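Local coordinates for CRISPR system Cmr subunit Cmr1-1 (Pyrococcus furiosus, PDB 4W8Z), which binds RNA as a capping subunit of the type III-B Cmr ribonucleoprotein complex, part of an adaptive CRISPR immune system against mobile genetic elements, at residues A[174-178]-A[179-183]; A[327-330]-A[331-335]. One frame throughout, in Å; residues are numbered along the deposited sequence.

Contact 1. Residues A[174-178]-A[179-183]; sequences EVLED and LGLTT
L176 and L181 meet because both turn CG away from their own carbonyl carbon (chi1 -71° and -72°), so that they cross at about a right angle beside a helix end. The CD2 branch of L176 lies 4.0 Å from CB of L181, while its CD1 branch reaches past the turn to CG2 of T183 at 3.7 Å. Within the last turn, V175 and L179, four residues apart, lie side by side and point the same way, with V175 CG1 and L179 CD1 4.1 Å apart.

The backbone that brings these side chains together is a Schellman motif, the classic helix ending on glycine. G180 takes positive phi (72°), which favours glycine, and the chain leaves the helix. The outer bond runs from L181 N to L176 O at 2.9 Å, in the plane of that carbonyl; the inner one, from G180 N to E177 O at 3.2 Å, arrives well above its carbonyl plane. The helical bond from L179 N to V175 O (3.0 Å) precedes them.

Strand 166-172, just before helix 174-178, is an outer strand of a sheet with the ferredoxin-like strand order expected of a RAMP protein. V175 and L176 both touch T143 of helix 136-152, and L179, just after helix 174-178, reaches L144. L179 also meets V201 of helix 188-206, where L181 rests on S194 and V198.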
ATOM      1  N   GLU A 174      -7.127  19.142  13.224  1.00 88.72           N
ATOM      2  CA  GLU A 174      -6.788  19.391  14.615  1.00 84.77           C
ATOM      3  C   GLU A 174      -6.164  18.145  15.227  1.00 89.12           C
ATOM      4  O   GLU A 174      -5.355  18.239  16.149  1.00 99.20           O
ATOM      5  CB  GLU A 174      -8.021  19.818  15.413  1.00 88.02           C
ATOM      6  CG  GLU A 174      -8.525  21.212  15.076  1.00 90.16           C
ATOM      7  CD  GLU A 174      -9.644  21.670  15.997  1.00 97.90           C
ATOM      8  OE1 GLU A 174      -9.936  20.959  16.985  1.00 94.83           O
ATOM      9  OE2 GLU A 174     -10.231  22.744  15.734  1.00 98.60           O
ATOM     10  N   VAL A 175      -6.530  16.979  14.700  1.00 86.51           N
ATOM     11  CA  VAL A 175      -5.999  15.716  15.205  1.00 79.00           C
ATOM     12  C   VAL A 175      -4.507  15.574  14.910  1.00 77.60           C
ATOM     13  O   VAL A 175      -3.727  15.253  15.803  1.00 84.42           O
ATOM     14  CB  VAL A 175      -6.747  14.510  14.617  1.00 78.57           C
ATOM     15  CG1 VAL A 175      -6.035  13.218  14.989  1.00 79.50           C
ATOM     16  CG2 VAL A 175      -8.177  14.491  15.111  1.00 81.69           C
ATOM     17  N   LEU A 176      -4.112  15.815  13.663  1.00 73.40           N
ATOM     18  CA  LEU A 176      -2.701  15.765  13.294  1.00 72.65           C
ATOM     19  C   LEU A 176      -1.896  16.832  14.027  1.00 78.57           C
ATOM     20  O   LEU A 176      -0.743  16.606  14.391  1.00 83.32           O
ATOM     21  CB  LEU A 176      -2.527  15.931  11.785  1.00 70.16           C
ATOM     22  CG  LEU A 176      -2.973  14.755  10.913  1.00 76.36           C
ATOM     23  CD1 LEU A 176      -2.519  14.964   9.466  1.00 70.36           C
ATOM     24  CD2 LEU A 176      -2.466  13.423  11.471  1.00 63.04           C
ATOM     25  N   GLU A 177      -2.507  17.993  14.231  1.00 85.82           N
ATOM     26  CA  GLU A 177      -1.890  19.069  14.995  1.00 92.13           C
ATOM     27  C   GLU A 177      -1.642  18.611  16.433  1.00 91.90           C
ATOM     28  O   GLU A 177      -0.550  18.775  16.976  1.00 89.31           O
ATOM     29  CB  GLU A 177      -2.780  20.314  14.964  1.00 97.07           C
ATOM     30  CG  GLU A 177      -2.148  21.573  15.523  1.00103.76           C
ATOM     31  CD  GLU A 177      -3.048  22.794  15.384  1.00115.89           C
ATOM     32  OE1 GLU A 177      -4.268  22.628  15.156  1.00116.18           O
ATOM     33  OE2 GLU A 177      -2.529  23.924  15.497  1.00122.29           O
ATOM     34  N   ASP A 178      -2.668  18.009  17.027  1.00 92.51           N
ATOM     35  CA  ASP A 178      -2.614  17.523  18.399  1.00 91.80           C
ATOM     36  C   ASP A 178      -1.516  16.480  18.603  1.00 85.90           C
ATOM     37  O   ASP A 178      -0.774  16.532  19.585  1.00 92.26           O
ATOM     38  CB  ASP A 178      -3.968  16.935  18.791  1.00 97.20           C
ATOM     39  CG  ASP A 178      -4.408  17.353  20.179  1.00110.17           C
ATOM     40  OD1 ASP A 178      -4.309  18.559  20.500  1.00118.71           O
ATOM     41  OD2 ASP A 178      -4.851  16.471  20.948  1.00110.28           O
ATOM     42  N   LEU A 179      -1.413  15.541  17.668  1.00 80.07           N
ATOM     43  CA  LEU A 179      -0.476  14.428  17.787  1.00 76.39           C
ATOM     44  C   LEU A 179       0.951  14.805  17.394  1.00 78.98           C
ATOM     45  O   LEU A 179       1.865  13.989  17.509  1.00 78.25           O
ATOM     46  CB  LEU A 179      -0.945  13.249  16.933  1.00 79.51           C
ATOM     47  CG  LEU A 179      -2.331  12.669  17.215  1.00 75.18           C
ATOM     48  CD1 LEU A 179      -2.563  11.460  16.344  1.00 78.11           C
ATOM     49  CD2 LEU A 179      -2.469  12.304  18.679  1.00 81.53           C
ATOM     50  N   GLY A 180       1.139  16.034  16.926  1.00 79.47           N
ATOM     51  CA  GLY A 180       2.451  16.495  16.511  1.00 79.59           C
ATOM     52  C   GLY A 180       2.918  15.856  15.215  1.00 79.17           C
ATOM     53  O   GLY A 180       4.115  15.665  15.000  1.00 82.37           O
ATOM     54  N   LEU A 181       1.970  15.518  14.349  1.00 75.19           N
ATOM     55  CA  LEU A 181       2.293  14.935  13.056  1.00 71.26           C
ATOM     56  C   LEU A 181       2.224  15.979  11.945  1.00 76.61           C
ATOM     57  O   LEU A 181       1.765  17.102  12.158  1.00 83.38           O
ATOM     58  CB  LEU A 181       1.358  13.768  12.752  1.00 67.23           C
ATOM     59  CG  LEU A 181       1.633  12.525  13.593  1.00 68.15           C
ATOM     60  CD1 LEU A 181       0.552  11.485  13.384  1.00 64.70           C
ATOM     61  CD2 LEU A 181       3.003  11.959  13.245  1.00 72.17           C
ATOM     62  N   THR A 182       2.694  15.603  10.762  1.00 72.56           N
ATOM     63  CA  THR A 182       2.733  16.513   9.629  1.00 69.30           C
ATOM     64  C   THR A 182       1.845  15.993   8.508  1.00 69.11           C
ATOM     65  O   THR A 182       1.292  14.900   8.604  1.00 72.53           O
ATOM     66  CB  THR A 182       4.169  16.694   9.098  1.00 80.04           C
ATOM     67  OG1 THR A 182       4.615  15.477   8.484  1.00 75.13           O
ATOM     68  CG2 THR A 182       5.116  17.062  10.230  1.00 68.81           C
ATOM     69  N   THR A 183       1.714  16.779   7.444  1.00 79.59           N
ATOM     70  CA  THR A 183       0.941  16.365   6.274  1.00 79.66           C
ATOM     71  C   THR A 183       1.869  16.158   5.083  1.00 78.48           C
ATOM     72  O   THR A 183       1.424  15.879   3.969  1.00 81.27           O
ATOM     73  CB  THR A 183      -0.144  17.392   5.912  1.00 70.58           C
ATOM     74  OG1 THR A 183       0.441  18.694   5.818  1.00 70.73           O
ATOM     75  CG2 THR A 183      -1.226  17.411   6.971  1.00 70.66           C
TER

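Contact 2. Residues A[327-330]-A[331-335]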
ATOM      1  N   TRP A 327      16.461  -7.476  -3.424  1.00 79.60           N
ATOM      2  CA  TRP A 327      17.801  -7.565  -4.002  1.00 69.02           C
ATOM      3  C   TRP A 327      17.864  -6.826  -5.334  1.00 75.43           C
ATOM      4  O   TRP A 327      18.854  -6.172  -5.647  1.00 74.76           O
ATOM      5  CB  TRP A 327      18.231  -9.020  -4.206  1.00 69.85           C
ATOM      6  CG  TRP A 327      19.363  -9.146  -5.191  1.00 72.71           C
ATOM      7  CD1 TRP A 327      19.266  -9.419  -6.527  1.00 80.91           C
ATOM      8  CD2 TRP A 327      20.760  -8.969  -4.920  1.00 74.39           C
ATOM      9  NE1 TRP A 327      20.518  -9.430  -7.102  1.00 73.08           N
ATOM     10  CE2 TRP A 327      21.450  -9.156  -6.139  1.00 72.26           C
ATOM     11  CE3 TRP A 327      21.493  -8.674  -3.767  1.00 71.71           C
ATOM     12  CZ2 TRP A 327      22.835  -9.060  -6.232  1.00 78.76           C
ATOM     13  CZ3 TRP A 327      22.870  -8.579  -3.865  1.00 80.97           C
ATOM     14  CH2 TRP A 327      23.527  -8.773  -5.089  1.00 84.70           C
ATOM     15  N   PHE A 328      16.794  -6.928  -6.116  1.00 69.15           N
ATOM     16  CA  PHE A 328      16.790  -6.391  -7.467  1.00 65.83           C
ATOM     17  C   PHE A 328      16.622  -4.873  -7.473  1.00 72.58           C
ATOM     18  O   PHE A 328      16.679  -4.235  -8.525  1.00 69.69           O
ATOM     19  CB  PHE A 328      15.698  -7.072  -8.291  1.00 70.93           C
ATOM     20  CG  PHE A 328      15.896  -8.556  -8.427  1.00 69.62           C
ATOM     21  CD1 PHE A 328      15.336  -9.430  -7.508  1.00 65.42           C
ATOM     22  CD2 PHE A 328      16.670  -9.073  -9.456  1.00 64.13           C
ATOM     23  CE1 PHE A 328      15.532 -10.795  -7.619  1.00 59.46           C
ATOM     24  CE2 PHE A 328      16.867 -10.437  -9.572  1.00 65.43           C
ATOM     25  CZ  PHE A 328      16.295 -11.299  -8.651  1.00 62.18           C
ATOM     26  N   ILE A 329      16.426  -4.305  -6.289  1.00 75.79           N
ATOM     27  CA  ILE A 329      16.493  -2.860  -6.102  1.00 74.91           C
ATOM     28  C   ILE A 329      17.806  -2.480  -5.430  1.00 78.05           C
ATOM     29  O   ILE A 329      18.555  -1.644  -5.931  1.00 83.21           O
ATOM     30  CB  ILE A 329      15.332  -2.328  -5.233  1.00 77.58           C
ATOM     31  CG1 ILE A 329      13.981  -2.545  -5.917  1.00 81.13           C
ATOM     32  CG2 ILE A 329      15.534  -0.849  -4.924  1.00 74.97           C
ATOM     33  CD1 ILE A 329      13.695  -1.558  -7.030  1.00 81.05           C
ATOM     34  N   SER A 330      18.078  -3.117  -4.294  1.00 81.38           N
ATOM     35  CA  SER A 330      19.167  -2.722  -3.405  1.00 77.51           C
ATOM     36  C   SER A 330      20.554  -3.062  -3.940  1.00 82.52           C
ATOM     37  O   SER A 330      21.551  -2.529  -3.458  1.00 95.02           O
ATOM     38  CB  SER A 330      18.984  -3.373  -2.033  1.00 76.64           C
ATOM     39  OG  SER A 330      19.212  -4.769  -2.101  1.00 76.43           O
ATOM     40  N   SER A 331      20.626  -3.956  -4.919  1.00 79.62           N
ATOM     41  CA  SER A 331      21.909  -4.284  -5.526  1.00 84.39           C
ATOM     42  C   SER A 331      22.270  -3.241  -6.575  1.00 93.91           C
ATOM     43  O   SER A 331      23.423  -3.147  -7.000  1.00 87.67           O
ATOM     44  CB  SER A 331      21.883  -5.674  -6.162  1.00 80.54           C
ATOM     45  OG  SER A 331      21.179  -5.662  -7.393  1.00 84.42           O
ATOM     46  N   ARG A 332      21.280  -2.456  -6.987  1.00101.08           N
ATOM     47  CA  ARG A 332      21.476  -1.508  -8.077  1.00 96.94           C
ATOM     48  C   ARG A 332      21.566  -0.050  -7.617  1.00 91.65           C
ATOM     49  O   ARG A 332      22.093   0.790  -8.345  1.00 94.43           O
ATOM     50  CB  ARG A 332      20.359  -1.664  -9.112  1.00 99.34           C
ATOM     51  CG  ARG A 332      20.476  -2.930  -9.950  1.00105.68           C
ATOM     52  CD  ARG A 332      19.437  -2.983 -11.067  1.00123.80           C
ATOM     53  NE  ARG A 332      19.578  -1.887 -12.026  1.00134.40           N
ATOM     54  CZ  ARG A 332      18.703  -0.896 -12.165  1.00131.45           C
ATOM     55  NH1 ARG A 332      17.614  -0.858 -11.409  1.00122.15           N
ATOM     56  NH2 ARG A 332      18.914   0.056 -13.066  1.00133.86           N
ATOM     57  N   LEU A 333      21.069   0.253  -6.418  1.00 90.50           N
ATOM     58  CA  LEU A 333      21.143   1.619  -5.892  1.00 93.12           C
ATOM     59  C   LEU A 333      20.885   1.685  -4.378  1.00 96.24           C
ATOM     60  O   LEU A 333      20.229   0.805  -3.825  1.00101.66           O
ATOM     61  CB  LEU A 333      20.169   2.529  -6.656  1.00104.91           C
ATOM     62  CG  LEU A 333      18.749   2.065  -6.957  1.00 94.41           C
ATOM     63  CD1 LEU A 333      17.865   2.348  -5.775  1.00 91.26           C
ATOM     64  CD2 LEU A 333      18.233   2.769  -8.197  1.00 87.73           C
ATOM     65  N   PRO A 334      21.414   2.730  -3.705  1.00 99.56           N
ATOM     66  CA  PRO A 334      21.339   2.841  -2.238  1.00 97.59           C
ATOM     67  C   PRO A 334      19.922   2.916  -1.668  1.00 92.69           C
ATOM     68  O   PRO A 334      19.118   3.751  -2.084  1.00101.68           O
ATOM     69  CB  PRO A 334      22.094   4.145  -1.947  1.00 94.83           C
ATOM     70  CG  PRO A 334      22.075   4.902  -3.228  1.00 95.94           C
ATOM     71  CD  PRO A 334      22.163   3.856  -4.291  1.00 94.94           C
ATOM     72  N   VAL A 335      19.645   2.050  -0.697  1.00 87.29           N
ATOM     73  CA  VAL A 335      18.340   1.967  -0.053  1.00 76.78           C
ATOM     74  C   VAL A 335      18.435   2.360   1.418  1.00 76.92           C
ATOM     75  O   VAL A 335      19.335   1.913   2.122  1.00 87.42           O
ATOM     76  CB  VAL A 335      17.766   0.541  -0.165  1.00 73.30           C
ATOM     77  CG1 VAL A 335      16.492   0.396   0.653  1.00 70.29           C
ATOM     78  CG2 VAL A 335      17.525   0.183  -1.622  1.00 81.36           C
TER
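The indole of W327 has CB of S331 over one face: the carbon stands 3.4 Å from the centroid of the six-membered ring and only 9° off its normal, a CH-pi contact made from almost straight above. W327 in turn presents its CD1 edge to a face of the F328 ring, 3.8 Å above the centre of that plane, so the indole takes one neighbour on its face and offers its rim to another.

The same serine is also tied to the tryptophan's backbone. With chi1 at 76°, OG of S331 turns back toward the helix and donates to W327 O at 3.0 Å; S331 N donates to that oxygen as well, at 2.9 Å, and the two donors arrive from opposite faces of the carbonyl plane. This joining of an i to i-4 backbone bond with a hydroxyl bond to the same carbonyl is a pairing familiar from serines in helices, here used by the first residue beyond the short helix 327-330, in the Cmr1-like C-terminal region.

A second doubly used acceptor follows. I329 O receives R332 N from above its carbonyl plane at 3.0 Å and L333 N nearly end-on at 3.2 Å. Among the side chains, CG2 of I329 lies against L333 CD1, the two running alongside one another, and meets V335 CG2 at 4.0 Å with the chains roughly perpendicular. V335 CG2 also reaches CA and CB of S330.

I329 and L333 both rest on F231 of strand 226-231. R332, bent at chi3 (62°), sends NH1 to OE1 of Q243 on helix 237-264, and from the same helix S247 OG bonds to F328 O.

How the contacts relate
Following the chain from the N terminus, contact 1 comes first: it closes a tight local turn just after strand 166-172, an outer strand of the four-stranded sheet, and leads the chain toward helix 188-206. Contact 2 opens much later, after strands 226-231, 284-291 and 294-302 of the second sheet have been laid down, and delivers the chain from helix 327-330 into strand 335-337. The two are in series, neither nesting nor crossing, with centres 34 Å apart and nearest atoms about 20 Å apart. Contact 1 joins the end of strand 166-172 to helices 136-152 and 188-206, while contact 2 joins the start of strand 335-337 to helix 237-264 and strand 226-231.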